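Local coordinates for protein LacI family sugar-binding transcriptional regulator (Enterococcus faecalis V583, PDB 4RK0) that binds ribose in its sugar-binding core and, as a member of the LacI family, probably acts as a sugar-responsive transcriptional regulator, at residues D46-T50 and R51-Y55. Residues are numbered along the deposited sequence; the frame is centred on the assembly and turned at random.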
ATOM      1  N   ASP A  46      -0.735 -12.279  -6.143  1.00 42.13           N
ATOM      2  CA  ASP A  46      -1.455 -11.606  -7.240  1.00 50.91           C
ATOM      3  C   ASP A  46      -0.580 -11.388  -8.476  1.00 39.53           C
ATOM      4  O   ASP A  46      -1.096 -11.349  -9.601  1.00 44.05           O
ATOM      5  CB  ASP A  46      -2.050 -10.260  -6.779  1.00 52.35           C
ATOM      6  CG  ASP A  46      -0.983  -9.211  -6.529  1.00122.00           C
ATOM      7  OD1 ASP A  46      -0.096  -9.455  -5.698  1.00 44.69           O
ATOM      8  OD2 ASP A  46      -1.011  -8.147  -7.166  1.00 51.72           O
ATOM      9  N   GLN A  47       0.733 -11.265  -8.298  1.00 32.58           N
ATOM     10  CA  GLN A  47       1.636 -11.060  -9.438  1.00 36.36           C
ATOM     11  C   GLN A  47       2.159 -12.344 -10.069  1.00 39.85           C
ATOM     12  O   GLN A  47       2.968 -12.272 -11.001  1.00 36.73           O
ATOM     13  CB  GLN A  47       2.809 -10.115  -9.078  1.00 38.06           C
ATOM     14  CG  GLN A  47       2.444  -8.655  -9.161  1.00 52.26           C
ATOM     15  CD  GLN A  47       1.892  -8.303 -10.526  1.00 70.29           C
ATOM     16  OE1 GLN A  47       0.686  -8.164 -10.686  1.00 53.63           O
ATOM     17  NE2 GLN A  47       2.764  -8.217 -11.522  1.00 54.18           N
ATOM     18  N   ASP A  48       1.736 -13.488  -9.537  1.00 39.41           N
ATOM     19  CA  ASP A  48       1.939 -14.794 -10.182  1.00 41.08           C
ATOM     20  C   ASP A  48       0.703 -15.024 -11.046  1.00 25.15           C
ATOM     21  O   ASP A  48      -0.355 -15.469 -10.562  1.00 38.36           O
ATOM     22  CB  ASP A  48       2.104 -15.915  -9.144  1.00 42.14           C
ATOM     23  CG  ASP A  48       2.372 -17.283  -9.793  1.00 54.80           C
ATOM     24  OD1 ASP A  48       2.353 -17.387 -11.033  1.00 40.16           O
ATOM     25  OD2 ASP A  48       2.620 -18.255  -9.067  1.00 39.09           O
ATOM     26  N   VAL A  49       0.840 -14.639 -12.321  1.00 36.32           N
ATOM     27  CA  VAL A  49      -0.303 -14.636 -13.257  1.00 59.61           C
ATOM     28  C   VAL A  49      -0.543 -15.978 -13.935  1.00 57.95           C
ATOM     29  O   VAL A  49      -1.544 -16.150 -14.638  1.00 53.12           O
ATOM     30  CB  VAL A  49      -0.155 -13.552 -14.352  1.00 41.36           C
ATOM     31  CG1 VAL A  49      -0.231 -12.165 -13.725  1.00 59.10           C
ATOM     32  CG2 VAL A  49       1.143 -13.716 -15.140  1.00 83.58           C
ATOM     33  N   THR A  50       0.363 -16.928 -13.733  1.00 47.00           N
ATOM     34  CA  THR A  50       0.124 -18.282 -14.233  1.00 42.69           C
ATOM     35  C   THR A  50      -1.094 -18.896 -13.571  1.00 44.79           C
ATOM     36  O   THR A  50      -1.391 -18.636 -12.410  1.00 49.65           O
ATOM     37  CB  THR A  50       1.315 -19.210 -13.984  1.00 45.13           C
ATOM     38  OG1 THR A  50       1.477 -19.367 -12.578  1.00 37.00           O
ATOM     39  CG2 THR A  50       2.605 -18.666 -14.612  1.00 42.85           C
ATOM     40  N   ARG A  51      -1.771 -19.742 -14.341  1.00 36.52           N
ATOM     41  CA  ARG A  51      -2.958 -20.464 -13.932  1.00 43.48           C
ATOM     42  C   ARG A  51      -2.822 -21.313 -12.694  1.00 49.14           C
ATOM     43  O   ARG A  51      -3.758 -21.426 -11.927  1.00 34.18           O
ATOM     44  CB  ARG A  51      -3.369 -21.422 -15.061  1.00 74.05           C
ATOM     45  CG  ARG A  51      -4.309 -20.808 -16.063  1.00 77.93           C
ATOM     46  CD  ARG A  51      -5.647 -20.578 -15.403  1.00 91.23           C
ATOM     47  NE  ARG A  51      -6.687 -20.428 -16.398  1.00104.13           N
ATOM     48  CZ  ARG A  51      -6.964 -19.297 -17.029  1.00124.51           C
ATOM     49  NH1 ARG A  51      -6.248 -18.190 -16.790  1.00 51.94           N
ATOM     50  NH2 ARG A  51      -7.965 -19.299 -17.911  1.00 34.72           N
ATOM     51  N   GLU A  52      -1.677 -21.968 -12.542  1.00 46.45           N
ATOM     52  CA  GLU A  52      -1.508 -22.912 -11.445  1.00 38.66           C
ATOM     53  C   GLU A  52      -0.380 -22.511 -10.504  1.00 39.40           C
ATOM     54  O   GLU A  52       0.217 -23.351  -9.865  1.00 37.81           O
ATOM     55  CB  GLU A  52      -1.307 -24.320 -11.982  1.00 36.05           C
ATOM     56  CG  GLU A  52      -2.506 -24.811 -12.765  1.00 50.70           C
ATOM     57  CD  GLU A  52      -2.220 -26.104 -13.473  1.00 43.45           C
ATOM     58  OE1 GLU A  52      -1.842 -27.081 -12.786  1.00 28.98           O
ATOM     59  OE2 GLU A  52      -2.331 -26.110 -14.716  1.00 32.42           O
ATOM     60  N   HIS A  53      -0.124 -21.217 -10.436  1.00 34.64           N
ATOM     61  CA  HIS A  53       0.751 -20.619  -9.452  1.00 37.77           C
ATOM     62  C   HIS A  53       2.126 -21.243  -9.493  1.00 38.39           C
ATOM     63  O   HIS A  53       2.643 -21.674  -8.474  1.00 43.28           O
ATOM     64  CB  HIS A  53       0.124 -20.708  -8.048  1.00 36.31           C
ATOM     65  CG  HIS A  53      -1.313 -20.301  -8.000  1.00 55.29           C
ATOM     66  ND1 HIS A  53      -1.742 -19.048  -8.392  1.00 75.49           N
ATOM     67  CD2 HIS A  53      -2.421 -20.982  -7.620  1.00 80.27           C
ATOM     68  CE1 HIS A  53      -3.054 -18.977  -8.251  1.00 54.82           C
ATOM     69  NE2 HIS A  53      -3.491 -20.136  -7.786  1.00100.46           N
ATOM     70  N   GLU A  54       2.721 -21.252 -10.684  1.00 33.69           N
ATOM     71  CA  GLU A  54       4.008 -21.880 -10.934  1.00 35.31           C
ATOM     72  C   GLU A  54       5.113 -21.235 -10.107  1.00 45.91           C
ATOM     73  O   GLU A  54       6.051 -21.889  -9.642  1.00 39.21           O
ATOM     74  CB  GLU A  54       4.381 -21.779 -12.425  1.00 35.92           C
ATOM     75  CG  GLU A  54       3.440 -22.505 -13.369  1.00 35.25           C
ATOM     76  CD  GLU A  54       3.780 -22.243 -14.817  1.00 46.65           C
ATOM     77  OE1 GLU A  54       4.968 -22.006 -15.134  1.00 42.49           O
ATOM     78  OE2 GLU A  54       2.847 -22.264 -15.638  1.00 35.66           O
ATOM     79  N   TYR A  55       5.022 -19.930  -9.936  1.00 35.68           N
ATOM     80  CA  TYR A  55       6.045 -19.233  -9.187  1.00 42.11           C
ATOM     81  C   TYR A  55       5.963 -19.562  -7.709  1.00 32.78           C
ATOM     82  O   TYR A  55       7.007 -19.757  -7.048  1.00 37.32           O
ATOM     83  CB  TYR A  55       5.916 -17.730  -9.359  1.00 44.38           C
ATOM     84  CG  TYR A  55       7.005 -16.999  -8.645  1.00 23.68           C
ATOM     85  CD1 TYR A  55       8.288 -16.940  -9.199  1.00 31.31           C
ATOM     86  CD2 TYR A  55       6.782 -16.382  -7.414  1.00 41.17           C
ATOM     87  CE1 TYR A  55       9.305 -16.256  -8.561  1.00 41.97           C
ATOM     88  CE2 TYR A  55       7.804 -15.710  -6.760  1.00 34.67           C
ATOM     89  CZ  TYR A  55       9.065 -15.651  -7.340  1.00 40.99           C
ATOM     90  OH  TYR A  55      10.114 -14.982  -6.744  1.00 34.71           O
TER
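T50 and D48 both turn their oxygens onto the first backbone N-H groups of helix 54-59, which starts just after the loop leaving strand 39-44. The firmer bond belongs to T50: its OG1 accepts the N-H of E54 at 2.9 Å and a fairly straight 160°. With chi1 at 65°, the hydroxyl sits between the backbone N and the carbonyl carbon and faces the helix start, while CG2 is left to meet the E54 side chain. The two side chains cross at about a right angle, T50 CG2 lying 3.7 Å from E54 OE2.

T50 OG1 also donates to D48 OD1 over 2.7 Å, meeting the oxygen on its syn side, somewhat out of the carboxylate plane. Threonine suits the place because one OG1 can accept from the helix and donate to the acid. D48 extends its carboxylate toward the start of the helix with CG anti to its backbone N (chi1 -178°), which carries D48 OD2 to the N-H of Y55, a weak, bent bond of 3.1 Å, and also to the N-H of L56. The carboxylate stands nearly perpendicular to the Y55 ring, and D48 OD2 lies 3.4 Å from Y55 CB.

A type I beta turn from T50 to H53 leads the chain into the helix; the bond from H53 N to T50 O that spans it is weak. H53 holds the N-cap position, but the side-chain oxygens that accept the helix's first N-H groups are those of T50, firmly, and D48, weakly toward Y55. Y55 points its ring onward to the second subunit, where it stacks on Y34 and its OH bonds F38 O.

An aspartate whose two oxygens are shared between a hydroxyl and the opening N-H groups of a helix is probably stabilised as the anion, its charge favoured by the positive end of the helix dipole.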